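Local coordinates for protein FMN Adenylyltransferase (Candida glabrata, PDB 3FWK) that catalyses the transfer of an adenylyl group from ATP to FMN, the step of flavin metabolism that yields FAD, at residues 29-34 against 202-207; 114-119 against 229-234; 168-173 against 196-201; 217-222 against 271-276. One frame throughout, in Å; residues are numbered along the deposited sequence.

In the fold
All four contacts are partly buried, and their chemistry differs with the elements they join. Interaction 3, nearest the chain centre (about 11 Å between centres), joins two loops that follow strands of the central sheet and relies on backbone bonds, an arginine and water. Its second loop runs into helix 202-212, which interaction 1 packs against the start of helix 31-50 with isoleucines against an alanine and a serine, and one amide pair. Interactions 2 and 4 meet through Phe118 and Leu219 near helices 119-131 and 275-282; in each a methyl lies on an aromatic face, but interaction 2 adds a backbone bond and interaction 4 two water bridges. Trp206 and Tyr220 connect interactions 1 and 4.

Interaction 1. Residues 29-34 against 202-207; sequences DSIIAQ and LANIWS
Gln34 and Asn204 meet as two amides nearly perpendicular to each other, their planes 79° apart. Gln34 swings CG away from its own backbone N (chi1 -174°) and runs out extended, which carries OE1 across to the neighbouring helix; there it accepts from Asn204 ND2 at 2.9 Å in a moderately bent bond, the donor tilted from the carbonyl plane. Both amide ends of Asn204 are engaged further: ND2 also donates to Thr35 OG1, and OD1 accepts from the backbone N of Asn201. This last bond, running from the third helical residue back to the N-cap, is half of a capping box and ties the contact to the beginning of helix 202-212. The partner helix, 31-50, starts here too: Ser30 is its N-cap, with OG accepting from Ala33 N at 3.0 Å. Between the two helix starts, Ile31 turns CG2 toward a strip of small residues one turn apart, reaching Ala203 CB at 4.0 Å and Ser207 CB at 4.2 Å. Ile32 grazes the same strip, its CG1 4.0 Å from Ser207 OG, while that hydroxyl is hydrogen-bonded to Glu255 and Tyr21.

Interaction 2. Residues 114-119 against 229-234; sequences HDDTFK and NVEETL
Phe118 and Val230 run alongside each other head to tail, which brings the methyl CG1 of Val230 over one face of the ring. This CH-pi contact is steep, 4.0 Å from Val230 CG1 to the centroid of the Phe118 ring and 14° off its normal. At the ring edge and in its plane sits Thr233, whose CB is 3.8 Å from Phe118 CE2, and Phe224 adds an edge-to-face partner. With CG beside the backbone N and opposite the carbonyl carbon (chi1 -82°), the Phe118 ring is directed to Val230 and Thr233. The segment 114-119 is the link from strand 107-111 into helix 119-131 of the Rossmann-like fold: a type I turn spans His114 to Thr117, and Phe118 occupies the N-cap. Beside the ring, Val230 N donates to Asp116 O at 2.9 Å. Asp116 then lays its carboxylate against the amide of Asn229, the planes 24° apart and stacked, with Asp116 OD2 3.2 Å from Asn229 CB. On the Asn229 side the loop is braced internally, Thr233 OG1 donating to Asn229 O at 2.8 Å while Thr233 N donates to that same oxygen.

Interaction 3. Residues 168-173 against 196-201; sequences IRHTDP and PLLHWN
His170 N donates to Leu198 O at 2.9 Å, almost straight (172°), and joins two type I turns, Arg169-Asp172 and Leu197-Trp200. Just before this bond in both loops, a water donates to Ile168 O and accepts from Leu197 N. In one of its two conformers, Arg169 crosses Trp200 at about a right angle; its chain bends at chi3 (-53°), placing NH1 2.7 Å from Trp200 O, which lies in the guanidinium plane, while Asn201 C rests over one face 3.5 Å above it. Salt bridges from NH1 to Asp297 and from NH2 to Glu300 hold the group from the C-terminal part of the chain. Asp172 OD2 accepts Arg169 N at 2.8 Å, and Asp172 OD1 forms a salt bridge with Arg301. The His170 ring carries Leu198 CB over one face, 3.8 Å from the centroid, while His170 ND1 is hydrogen-bonded to Gly175 O. Next to it, Leu198 CD2 reaches CG2 of one Ile168 conformer at 4.0 Å. Both loops leave the carboxyl ends of parallel strands, 163-165 and 192-194, on the side of a Rossmann-like sheet where alpha/beta enzymes commonly place their active sites.

Interaction 4. Residues 217-222 against 271-276; sequences CELYRY and IPIADE
The Tyr222 ring takes Ile273 CD1 squarely over the centre of one face, 3.8 Å from CD1 to the ring centroid and 11° off the normal, while Glu218 O lies at its edge, in plane. Ile273 makes this possible by setting CG1 between its backbone N and carbonyl carbon (chi1 66°). The other branch, CG2, lies against Glu218 C at 3.6 Å, Leu219 CD2 at 4.0 Å and the Tyr222 ring, CE2 at 3.8 Å. Two waters tie the polar rims: one accepts from Glu218 N and probably donates to Ile271 O, and another, 2.7 Å from Tyr222 OH, accepts from Ile273 N. Ala274, the N-cap of helix 275-282, donates its N to Thr120 OG1 of helix 119-131. Leu278 and Ile281 of helix 275-282 touch both Tyr222 and Ile273, and Leu219 packs on Phe118, placing loop 217-222 against that helix and the N-cap residue of helix 119-131, while Ile273 touches Thr120 within the latter.

Interaction 1. Residues 29-34 against 202-207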
loop_
_atom_site.group_PDB
_atom_site.type_symbol
_atom_site.label_atom_id
_atom_site.label_comp_id
_atom_site.label_asym_id
_atom_site.label_seq_id
_atom_site.Cartn_x
_atom_site.Cartn_y
_atom_site.Cartn_z
ATOM N N ASP A 29 -11.481 -21.706 6.193
ATOM C CA ASP A 29 -11.588 -20.766 7.285
ATOM C C ASP A 29 -10.278 -20.045 7.590
ATOM O O ASP A 29 -10.145 -19.418 8.654
ATOM C CB ASP A 29 -12.152 -21.419 8.515
ATOM C CG ASP A 29 -11.287 -22.521 9.025
ATOM O OD1 ASP A 29 -10.225 -22.857 8.440
ATOM O OD2 ASP A 29 -11.702 -23.096 10.083
ATOM N N SER A 30 -9.353 -20.042 6.623
ATOM C CA SER A 30 -8.052 -19.443 6.867
ATOM C C SER A 30 -7.979 -18.003 6.395
ATOM O O SER A 30 -8.747 -17.570 5.520
ATOM C CB SER A 30 -6.953 -20.249 6.207
ATOM O OG SER A 30 -7.038 -20.200 4.793
ATOM N N ILE A 31 -7.021 -17.281 6.946
ATOM C CA ILE A 31 -6.712 -15.940 6.442
ATOM C C ILE A 31 -6.241 -15.999 4.993
ATOM O O ILE A 31 -6.625 -15.140 4.192
ATOM C CB ILE A 31 -5.653 -15.246 7.319
ATOM C CG1 ILE A 31 -6.197 -14.938 8.707
ATOM C CG2 ILE A 31 -5.152 -13.953 6.643
ATOM C CD1 ILE A 31 -5.116 -14.626 9.725
ATOM N N ILE A 32 -5.438 -17.003 4.622
ATOM C CA ILE A 32 -4.966 -17.107 3.243
ATOM C C ILE A 32 -6.156 -17.262 2.293
ATOM O O ILE A 32 -6.241 -16.576 1.280
ATOM C CB ILE A 32 -3.926 -18.205 3.061
ATOM C CG1 ILE A 32 -2.620 -17.797 3.722
ATOM C CG2 ILE A 32 -3.721 -18.509 1.592
ATOM C CD1 ILE A 32 -1.641 -18.942 3.906
ATOM N N ALA A 33 -7.109 -18.158 2.607
ATOM C CA ALA A 33 -8.256 -18.307 1.715
ATOM C C ALA A 33 -9.078 -17.017 1.621
ATOM O O ALA A 33 -9.516 -16.652 0.532
ATOM C CB ALA A 33 -9.151 -19.467 2.189
ATOM N N GLN A 34 -9.259 -16.317 2.740
ATOM C CA GLN A 34 -9.965 -15.055 2.717
ATOM C C GLN A 34 -9.239 -14.013 1.825
ATOM O O GLN A 34 -9.873 -13.245 1.109
ATOM C CB GLN A 34 -10.104 -14.536 4.136
ATOM C CG GLN A 34 -10.961 -13.280 4.278
ATOM C CD GLN A 34 -10.850 -12.715 5.671
ATOM O OE1 GLN A 34 -9.775 -12.331 6.114
ATOM N NE2 GLN A 34 -11.967 -12.691 6.402
ATOM N N LEU A 202 -7.147 -5.885 7.402
ATOM C CA LEU A 202 -5.753 -5.735 7.794
ATOM C C LEU A 202 -5.004 -7.065 7.657
ATOM O O LEU A 202 -3.888 -7.092 7.148
ATOM C CB LEU A 202 -5.684 -5.197 9.222
ATOM C CG LEU A 202 -4.274 -5.005 9.807
ATOM C CD1 LEU A 202 -3.422 -4.087 8.919
ATOM C CD2 LEU A 202 -4.385 -4.505 11.238
ATOM N N ALA A 203 -5.593 -8.185 8.100
ATOM C CA ALA A 203 -4.895 -9.449 8.016
ATOM C C ALA A 203 -4.602 -9.842 6.572
ATOM O O ALA A 203 -3.581 -10.497 6.289
ATOM C CB ALA A 203 -5.734 -10.545 8.703
ATOM N N ASN A 204 -5.519 -9.519 5.666
ATOM C CA ASN A 204 -5.288 -9.817 4.257
ATOM C C ASN A 204 -4.105 -9.019 3.692
ATOM O O ASN A 204 -3.312 -9.546 2.912
ATOM C CB ASN A 204 -6.527 -9.525 3.425
ATOM C CG ASN A 204 -7.776 -10.184 3.980
ATOM O OD1 ASN A 204 -8.774 -9.496 4.148
ATOM N ND2 ASN A 204 -7.720 -11.492 4.252
ATOM N N ILE A 205 -4.048 -7.738 4.056
ATOM C CA ILE A 205 -2.956 -6.870 3.642
ATOM C C ILE A 205 -1.608 -7.492 4.086
ATOM O O ILE A 205 -0.695 -7.626 3.278
ATOM C CB ILE A 205 -3.154 -5.467 4.235
ATOM C CG1 ILE A 205 -4.398 -4.764 3.659
ATOM C CG2 ILE A 205 -1.860 -4.625 4.028
ATOM C CD1 ILE A 205 -4.304 -4.405 2.225
ATOM N N TRP A 206 -1.484 -7.860 5.369
ATOM C CA TRP A 206 -0.200 -8.418 5.828
ATOM C C TRP A 206 0.119 -9.737 5.119
ATOM O O TRP A 206 1.252 -9.954 4.707
ATOM C CB TRP A 206 -0.151 -8.619 7.333
ATOM C CG TRP A 206 -0.276 -7.459 8.222
ATOM C CD1 TRP A 206 -1.098 -7.352 9.290
ATOM C CD2 TRP A 206 0.521 -6.268 8.225
ATOM N NE1 TRP A 206 -0.880 -6.184 9.957
ATOM C CE2 TRP A 206 0.107 -5.495 9.317
ATOM C CE3 TRP A 206 1.553 -5.785 7.404
ATOM C CZ2 TRP A 206 0.681 -4.267 9.639
ATOM C CZ3 TRP A 206 2.124 -4.556 7.731
ATOM C CH2 TRP A 206 1.693 -3.827 8.831
ATOM N N SER A 207 -0.878 -10.610 4.965
ATOM C CA SER A 207 -0.622 -11.919 4.371
ATOM C C SER A 207 -0.048 -11.766 2.957
ATOM O O SER A 207 0.980 -12.371 2.623
ATOM C CB SER A 207 -1.904 -12.721 4.316
ATOM O OG SER A 207 -1.669 -13.963 3.673
#

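Interaction 2. Residues 114-119 against 229-234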
loop_
_atom_site.group_PDB
_atom_site.type_symbol
_atom_site.label_atom_id
_atom_site.label_comp_id
_atom_site.label_asym_id
_atom_site.label_seq_id
_atom_site.Cartn_x
_atom_site.Cartn_y
_atom_site.Cartn_z
ATOM N N HIS A 114 3.258 15.789 2.250
ATOM C CA HIS A 114 2.976 16.684 3.385
ATOM C C HIS A 114 4.260 16.967 4.108
ATOM O O HIS A 114 5.198 16.139 4.094
ATOM C CB HIS A 114 1.999 16.017 4.381
ATOM C CG HIS A 114 0.697 15.618 3.767
ATOM N ND1 HIS A 114 0.487 14.387 3.181
ATOM C CD2 HIS A 114 -0.450 16.307 3.609
ATOM C CE1 HIS A 114 -0.747 14.327 2.712
ATOM N NE2 HIS A 114 -1.337 15.483 2.951
ATOM N N ASP A 115 4.285 18.092 4.816
ATOM C CA ASP A 115 5.518 18.503 5.456
ATOM C C ASP A 115 5.844 17.678 6.700
ATOM O O ASP A 115 6.943 17.775 7.196
ATOM C CB ASP A 115 5.514 19.991 5.742
ATOM C CG ASP A 115 4.534 20.385 6.769
ATOM O OD1 ASP A 115 3.992 19.697 7.608
ATOM O OD2 ASP A 115 4.268 21.625 6.760
ATOM N N ASP A 116 4.910 16.839 7.145
ATOM C CA ASP A 116 5.070 16.059 8.365
ATOM C C ASP A 116 5.077 14.553 8.085
ATOM O O ASP A 116 4.775 13.742 8.955
ATOM C CB ASP A 116 4.027 16.454 9.412
ATOM C CG ASP A 116 2.599 16.238 8.951
ATOM O OD1 ASP A 116 2.379 15.824 7.776
ATOM O OD2 ASP A 116 1.665 16.469 9.789
ATOM N N THR A 117 5.470 14.193 6.873
ATOM C CA THR A 117 5.612 12.769 6.467
ATOM C C THR A 117 6.894 12.183 7.059
ATOM O O THR A 117 7.920 12.856 7.112
ATOM C CB THR A 117 5.678 12.697 4.936
ATOM O OG1 THR A 117 4.529 13.353 4.370
ATOM C CG2 THR A 117 5.722 11.282 4.415
ATOM N N PHE A 118 6.874 10.923 7.457
ATOM C CA PHE A 118 8.083 10.242 7.887
ATOM C C PHE A 118 9.121 10.232 6.766
ATOM O O PHE A 118 8.822 9.895 5.605
ATOM C CB PHE A 118 7.799 8.763 8.234
ATOM C CG PHE A 118 7.235 8.557 9.610
ATOM C CD1 PHE A 118 8.081 8.394 10.699
ATOM C CD2 PHE A 118 5.848 8.540 9.800
ATOM C CE1 PHE A 118 7.582 8.218 11.970
ATOM C CE2 PHE A 118 5.335 8.345 11.103
ATOM C CZ PHE A 118 6.198 8.220 12.170
ATOM N N LYS A 119 10.378 10.504 7.124
ATOM C CA LYS A 119 11.474 10.443 6.147
ATOM C C LYS A 119 11.557 9.038 5.511
ATOM O O LYS A 119 11.810 8.901 4.321
ATOM C CB LYS A 119 12.795 10.764 6.823
ATOM C CG LYS A 119 13.964 10.795 5.877
ATOM C CD LYS A 119 13.808 11.881 4.793
ATOM C CE LYS A 119 15.124 12.248 4.131
ATOM N NZ LYS A 119 14.996 13.650 3.519
ATOM N N ASN A 229 1.296 10.967 10.584
ATOM C CA ASN A 229 2.341 11.956 10.520
ATOM C C ASN A 229 3.378 11.772 11.640
ATOM O O ASN A 229 3.172 11.020 12.614
ATOM C CB ASN A 229 1.738 13.355 10.489
ATOM C CG ASN A 229 1.046 13.709 11.756
ATOM O OD1 ASN A 229 1.630 13.647 12.828
ATOM N ND2 ASN A 229 -0.219 14.109 11.644
ATOM N N VAL A 230 4.506 12.472 11.501
ATOM C CA VAL A 230 5.612 12.267 12.451
ATOM C C VAL A 230 5.300 12.742 13.836
ATOM O O VAL A 230 5.888 12.224 14.807
ATOM C CB VAL A 230 6.931 12.952 11.988
ATOM C CG1 VAL A 230 7.427 12.318 10.766
ATOM C CG2 VAL A 230 6.779 14.490 11.801
ATOM N N GLU A 231 4.424 13.739 13.961
ATOM C CA GLU A 231 4.138 14.312 15.264
ATOM C C GLU A 231 3.191 13.445 16.081
ATOM O O GLU A 231 3.264 13.475 17.303
ATOM C CB GLU A 231 3.672 15.792 15.160
ATOM C CG GLU A 231 2.354 16.180 14.434
ATOM C CD GLU A 231 2.495 16.373 12.925
ATOM O OE1 GLU A 231 1.606 17.094 12.365
ATOM O OE2 GLU A 231 3.492 15.879 12.346
ATOM N N GLU A 232 2.306 12.686 15.434
ATOM C CA GLU A 232 1.244 11.942 16.146
ATOM C C GLU A 232 1.552 10.447 16.241
ATOM O O GLU A 232 1.001 9.786 17.111
ATOM C CB GLU A 232 -0.103 12.074 15.412
ATOM C CG GLU A 232 -0.145 11.295 14.032
ATOM C CD GLU A 232 -1.403 11.524 13.157
ATOM O OE1 GLU A 232 -2.436 12.033 13.692
ATOM O OE2 GLU A 232 -1.350 11.193 11.938
ATOM N N THR A 233 2.330 9.910 15.318
ATOM C CA THR A 233 2.372 8.446 15.163
ATOM C C THR A 233 3.430 7.810 16.012
ATOM O O THR A 233 4.576 8.224 16.016
ATOM C CB THR A 233 2.624 8.079 13.684
ATOM O OG1 THR A 233 1.633 8.724 12.883
ATOM C CG2 THR A 233 2.535 6.602 13.468
ATOM N N LEU A 234 3.060 6.747 16.704
ATOM C CA LEU A 234 3.979 5.960 17.529
ATOM C C LEU A 234 3.853 4.492 17.101
ATOM O O LEU A 234 2.831 4.079 16.543
ATOM C CB LEU A 234 3.604 6.061 19.026
ATOM C CG LEU A 234 3.820 7.448 19.616
ATOM C CD1 LEU A 234 3.179 7.531 20.987
ATOM C CD2 LEU A 234 5.335 7.802 19.696
#

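Interaction 3. Residues 168-173 against 196-201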
loop_
_atom_site.group_PDB
_atom_site.type_symbol
_atom_site.label_atom_id
_atom_site.label_comp_id
_atom_site.label_asym_id
_atom_site.label_seq_id
_atom_site.Cartn_x
_atom_site.Cartn_y
_atom_site.Cartn_z
ATOM N N ILE A 168 -7.749 2.923 -0.415
ATOM C CA ILE A 168 -8.452 2.944 0.863
ATOM C C ILE A 168 -9.273 1.683 1.135
ATOM O O ILE A 168 -9.748 1.008 0.196
ATOM C CB ILE A 168 -9.284 4.216 0.809
ATOM C CG1 ILE A 168 -9.912 4.547 2.157
ATOM C CG2 ILE A 168 -10.255 4.179 -0.352
ATOM C CD1 ILE A 168 -10.390 5.997 2.251
ATOM N N ARG A 169 -9.438 1.379 2.406
ATOM C CA ARG A 169 -10.266 0.245 2.828
ATOM C C ARG A 169 -11.475 0.763 3.587
ATOM O O ARG A 169 -11.452 1.845 4.182
ATOM C CB ARG A 169 -9.467 -0.725 3.733
ATOM C CG ARG A 169 -8.221 -1.220 3.046
ATOM C CD ARG A 169 -7.429 -2.345 3.788
ATOM N NE ARG A 169 -7.066 -2.067 5.175
ATOM C CZ ARG A 169 -7.788 -2.456 6.247
ATOM N NH1 ARG A 169 -8.921 -3.128 6.115
ATOM N NH2 ARG A 169 -7.361 -2.171 7.458
ATOM N N HIS A 170 -12.537 -0.039 3.637
ATOM C CA HIS A 170 -13.730 0.416 4.381
ATOM C C HIS A 170 -13.464 0.728 5.843
ATOM O O HIS A 170 -14.139 1.587 6.401
ATOM C CB HIS A 170 -14.849 -0.620 4.318
ATOM C CG HIS A 170 -15.637 -0.622 3.050
ATOM N ND1 HIS A 170 -16.222 0.517 2.524
ATOM C CD2 HIS A 170 -15.978 -1.640 2.228
ATOM C CE1 HIS A 170 -16.862 0.195 1.401
ATOM N NE2 HIS A 170 -16.740 -1.111 1.206
ATOM N N THR A 171 -12.495 0.044 6.469
ATOM C CA THR A 171 -12.218 0.276 7.869
ATOM C C THR A 171 -11.400 1.538 8.131
ATOM O O THR A 171 -11.251 1.933 9.283
ATOM C CB THR A 171 -11.484 -0.916 8.518
ATOM O OG1 THR A 171 -10.266 -1.093 7.813
ATOM C CG2 THR A 171 -12.314 -2.206 8.451
ATOM N N ASP A 172 -10.872 2.158 7.082
ATOM C CA ASP A 172 -10.122 3.390 7.258
ATOM C C ASP A 172 -11.049 4.566 7.558
ATOM O O ASP A 172 -12.229 4.527 7.216
ATOM C CB ASP A 172 -9.354 3.709 5.965
ATOM C CG ASP A 172 -8.207 2.737 5.683
ATOM O OD1 ASP A 172 -7.585 2.245 6.624
ATOM O OD2 ASP A 172 -7.904 2.532 4.495
ATOM N N PRO A 173 -10.513 5.637 8.158
ATOM C CA PRO A 173 -11.317 6.852 8.283
ATOM C C PRO A 173 -11.866 7.282 6.919
ATOM O O PRO A 173 -11.164 7.211 5.903
ATOM C CB PRO A 173 -10.310 7.877 8.840
ATOM C CG PRO A 173 -9.361 7.053 9.603
ATOM C CD PRO A 173 -9.174 5.800 8.738
ATOM N N PRO A 196 -10.468 -0.317 -5.469
ATOM C CA PRO A 196 -10.592 -1.775 -5.599
ATOM C C PRO A 196 -10.136 -2.570 -4.381
ATOM O O PRO A 196 -10.065 -3.807 -4.475
ATOM C CB PRO A 196 -9.686 -2.084 -6.823
ATOM C CG PRO A 196 -9.230 -0.726 -7.370
ATOM C CD PRO A 196 -9.253 0.152 -6.158
ATOM N N LEU A 197 -9.768 -1.889 -3.291
ATOM C CA LEU A 197 -9.224 -2.502 -2.090
ATOM C C LEU A 197 -10.196 -2.411 -0.920
ATOM O O LEU A 197 -9.857 -2.782 0.218
ATOM C CB LEU A 197 -7.895 -1.806 -1.701
ATOM C CG LEU A 197 -6.894 -2.720 -0.998
ATOM C CD1 LEU A 197 -6.298 -3.777 -1.944
ATOM C CD2 LEU A 197 -5.813 -1.882 -0.322
ATOM N N LEU A 198 -11.440 -1.956 -1.152
ATOM C CA LEU A 198 -12.300 -1.570 -0.021
ATOM C C LEU A 198 -12.612 -2.726 0.916
ATOM O O LEU A 198 -12.702 -2.546 2.121
ATOM C CB LEU A 198 -13.637 -1.012 -0.543
ATOM C CG LEU A 198 -13.522 0.338 -1.236
ATOM C CD1 LEU A 198 -14.836 0.678 -1.960
ATOM C CD2 LEU A 198 -13.215 1.430 -0.202
ATOM N N HIS A 199 -12.768 -3.920 0.331
ATOM C CA HIS A 199 -13.162 -5.132 1.065
ATOM C C HIS A 199 -11.989 -5.853 1.749
ATOM O O HIS A 199 -12.218 -6.863 2.409
ATOM C CB HIS A 199 -13.836 -6.107 0.103
ATOM C CG HIS A 199 -12.984 -6.404 -1.080
ATOM N ND1 HIS A 199 -12.812 -5.494 -2.093
ATOM C CD2 HIS A 199 -12.177 -7.450 -1.354
ATOM C CE1 HIS A 199 -11.943 -5.989 -2.960
ATOM N NE2 HIS A 199 -11.539 -7.177 -2.535
ATOM N N TRP A 200 -10.753 -5.391 1.563
ATOM C CA TRP A 200 -9.618 -6.020 2.219
ATOM C C TRP A 200 -9.621 -5.696 3.697
ATOM O O TRP A 200 -9.962 -4.576 4.080
ATOM C CB TRP A 200 -8.296 -5.538 1.576
ATOM C CG TRP A 200 -8.007 -6.167 0.278
ATOM C CD1 TRP A 200 -8.781 -6.121 -0.865
ATOM C CD2 TRP A 200 -6.911 -7.010 -0.011
ATOM N NE1 TRP A 200 -8.208 -6.884 -1.858
ATOM C CE2 TRP A 200 -7.057 -7.436 -1.356
ATOM C CE3 TRP A 200 -5.791 -7.434 0.723
ATOM C CZ2 TRP A 200 -6.152 -8.304 -1.970
ATOM C CZ3 TRP A 200 -4.879 -8.315 0.099
ATOM C CH2 TRP A 200 -5.061 -8.717 -1.244
ATOM N N ASN A 201 -9.243 -6.659 4.526
ATOM C CA ASN A 201 -8.996 -6.447 5.938
ATOM C C ASN A 201 -7.497 -6.386 6.217
ATOM O O ASN A 201 -6.672 -6.814 5.394
ATOM C CB ASN A 201 -9.555 -7.681 6.749
ATOM C CG ASN A 201 -10.963 -8.097 6.333
ATOM O OD1 ASN A 201 -11.894 -7.309 6.482
ATOM N ND2 ASN A 201 -11.123 -9.345 5.855
HETATM O O HOH W 1 -9.667 0.905 -2.603
HETATM O O HOH W 2 -11.646 -4.899 7.084
#

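Interaction 4. Residues 217-222 against 271-276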
loop_
_atom_site.group_PDB
_atom_site.type_symbol
_atom_site.label_atom_id
_atom_site.label_comp_id
_atom_site.label_asym_id
_atom_site.label_seq_id
_atom_site.Cartn_x
_atom_site.Cartn_y
_atom_site.Cartn_z
ATOM N N CYS A 217 7.757 -0.584 3.302
ATOM C CA CYS A 217 8.263 0.474 4.173
ATOM C C CYS A 217 8.727 -0.110 5.494
ATOM O O CYS A 217 7.918 -0.713 6.221
ATOM C CB CYS A 217 7.208 1.514 4.399
ATOM S SG CYS A 217 7.823 2.898 5.438
ATOM N N GLU A 218 10.009 0.044 5.837
ATOM C CA GLU A 218 10.531 -0.729 6.942
ATOM C C GLU A 218 10.118 -0.205 8.308
ATOM O O GLU A 218 10.371 -0.849 9.323
ATOM C CB GLU A 218 12.060 -0.972 6.805
ATOM C CG GLU A 218 12.404 -2.131 5.854
ATOM C CD GLU A 218 11.982 -3.486 6.422
ATOM O OE1 GLU A 218 11.126 -4.125 5.810
ATOM O OE2 GLU A 218 12.475 -3.888 7.497
ATOM N N LEU A 219 9.391 0.921 8.368
ATOM C CA LEU A 219 8.778 1.301 9.644
ATOM C C LEU A 219 7.883 0.201 10.232
ATOM O O LEU A 219 7.809 0.057 11.448
ATOM C CB LEU A 219 7.990 2.614 9.509
ATOM C CG LEU A 219 8.884 3.836 9.260
ATOM C CD1 LEU A 219 8.002 5.049 8.950
ATOM C CD2 LEU A 219 9.856 4.107 10.437
ATOM N N TYR A 220 7.174 -0.555 9.385
ATOM C CA TYR A 220 6.295 -1.605 9.931
ATOM C C TYR A 220 7.085 -2.616 10.733
ATOM O O TYR A 220 6.594 -3.141 11.746
ATOM C CB TYR A 220 5.524 -2.290 8.794
ATOM C CG TYR A 220 4.627 -1.354 8.030
ATOM C CD1 TYR A 220 3.633 -0.610 8.678
ATOM C CD2 TYR A 220 4.799 -1.187 6.642
ATOM C CE1 TYR A 220 2.816 0.270 7.943
ATOM C CE2 TYR A 220 3.969 -0.331 5.912
ATOM C CZ TYR A 220 3.011 0.377 6.559
ATOM O OH TYR A 220 2.245 1.233 5.802
ATOM N N ARG A 221 8.331 -2.892 10.335
ATOM C CA ARG A 221 9.187 -3.833 11.047
ATOM C C ARG A 221 9.418 -3.422 12.504
ATOM O O ARG A 221 9.719 -4.267 13.327
ATOM C CB ARG A 221 10.509 -3.989 10.264
ATOM C CG ARG A 221 11.553 -4.872 10.936
ATOM C CD ARG A 221 11.119 -6.377 10.939
ATOM N NE ARG A 221 12.133 -7.181 11.642
ATOM C CZ ARG A 221 12.196 -7.307 12.962
ATOM N NH1 ARG A 221 11.271 -6.764 13.760
ATOM N NH2 ARG A 221 13.182 -8.009 13.506
ATOM N N TYR A 222 9.365 -2.123 12.768
ATOM C CA TYR A 222 9.663 -1.575 14.080
ATOM C C TYR A 222 8.431 -1.390 14.956
ATOM O O TYR A 222 8.529 -0.845 16.058
ATOM C CB TYR A 222 10.439 -0.258 13.933
ATOM C CG TYR A 222 11.878 -0.496 13.459
ATOM C CD1 TYR A 222 12.927 -0.468 14.368
ATOM C CD2 TYR A 222 12.174 -0.728 12.128
ATOM C CE1 TYR A 222 14.246 -0.716 13.972
ATOM C CE2 TYR A 222 13.480 -0.992 11.715
ATOM C CZ TYR A 222 14.509 -0.978 12.642
ATOM O OH TYR A 222 15.802 -1.235 12.251
ATOM N N ILE A 271 15.131 -1.984 2.609
ATOM C CA ILE A 271 15.966 -0.783 2.777
ATOM C C ILE A 271 15.803 -0.326 4.232
ATOM O O ILE A 271 14.682 -0.137 4.703
ATOM C CB ILE A 271 15.568 0.298 1.764
ATOM C CG1 ILE A 271 15.817 -0.204 0.351
ATOM C CG2 ILE A 271 16.276 1.616 2.105
ATOM C CD1 ILE A 271 17.218 -0.471 0.053
ATOM N N PRO A 272 16.909 -0.122 4.948
ATOM C CA PRO A 272 16.784 0.283 6.345
ATOM C C PRO A 272 16.073 1.606 6.522
ATOM O O PRO A 272 16.099 2.473 5.641
ATOM C CB PRO A 272 18.237 0.316 6.865
ATOM C CG PRO A 272 19.080 0.337 5.621
ATOM C CD PRO A 272 18.314 -0.308 4.529
ATOM N N ILE A 273 15.468 1.765 7.686
ATOM C CA ILE A 273 14.790 3.020 8.000
ATOM C C ILE A 273 15.798 4.192 8.003
ATOM O O ILE A 273 16.993 4.021 8.205
ATOM C CB ILE A 273 13.980 2.938 9.314
ATOM C CG1 ILE A 273 14.848 2.767 10.556
ATOM C CG2 ILE A 273 12.925 1.803 9.180
ATOM C CD1 ILE A 273 14.026 2.799 11.813
ATOM N N ALA A 274 15.275 5.388 7.816
ATOM C CA ALA A 274 16.073 6.582 7.872
ATOM C C ALA A 274 16.696 6.710 9.260
ATOM O O ALA A 274 16.065 6.381 10.278
ATOM C CB ALA A 274 15.170 7.787 7.576
ATOM N N ASP A 275 17.918 7.274 9.290
ATOM C CA ASP A 275 18.660 7.518 10.526
ATOM C C ASP A 275 17.842 8.268 11.572
ATOM O O ASP A 275 17.919 7.986 12.752
ATOM C CB ASP A 275 19.922 8.347 10.254
ATOM C CG ASP A 275 20.985 7.581 9.511
ATOM O OD1 ASP A 275 21.938 8.247 9.035
ATOM O OD2 ASP A 275 20.904 6.334 9.394
ATOM N N GLU A 276 17.080 9.262 11.129
ATOM C CA GLU A 276 16.312 10.105 12.041
ATOM C C GLU A 276 15.151 9.320 12.638
ATOM O O GLU A 276 14.758 9.551 13.803
ATOM C CB GLU A 276 15.827 11.393 11.348
ATOM C CG GLU A 276 14.847 11.163 10.193
ATOM C CD GLU A 276 14.491 12.421 9.399
ATOM O OE1 GLU A 276 13.392 12.978 9.615
ATOM O OE2 GLU A 276 15.300 12.791 8.500
HETATM O O HOH W 3 12.183 0.844 3.924
HETATM O O HOH W 4 16.275 -0.504 9.690
#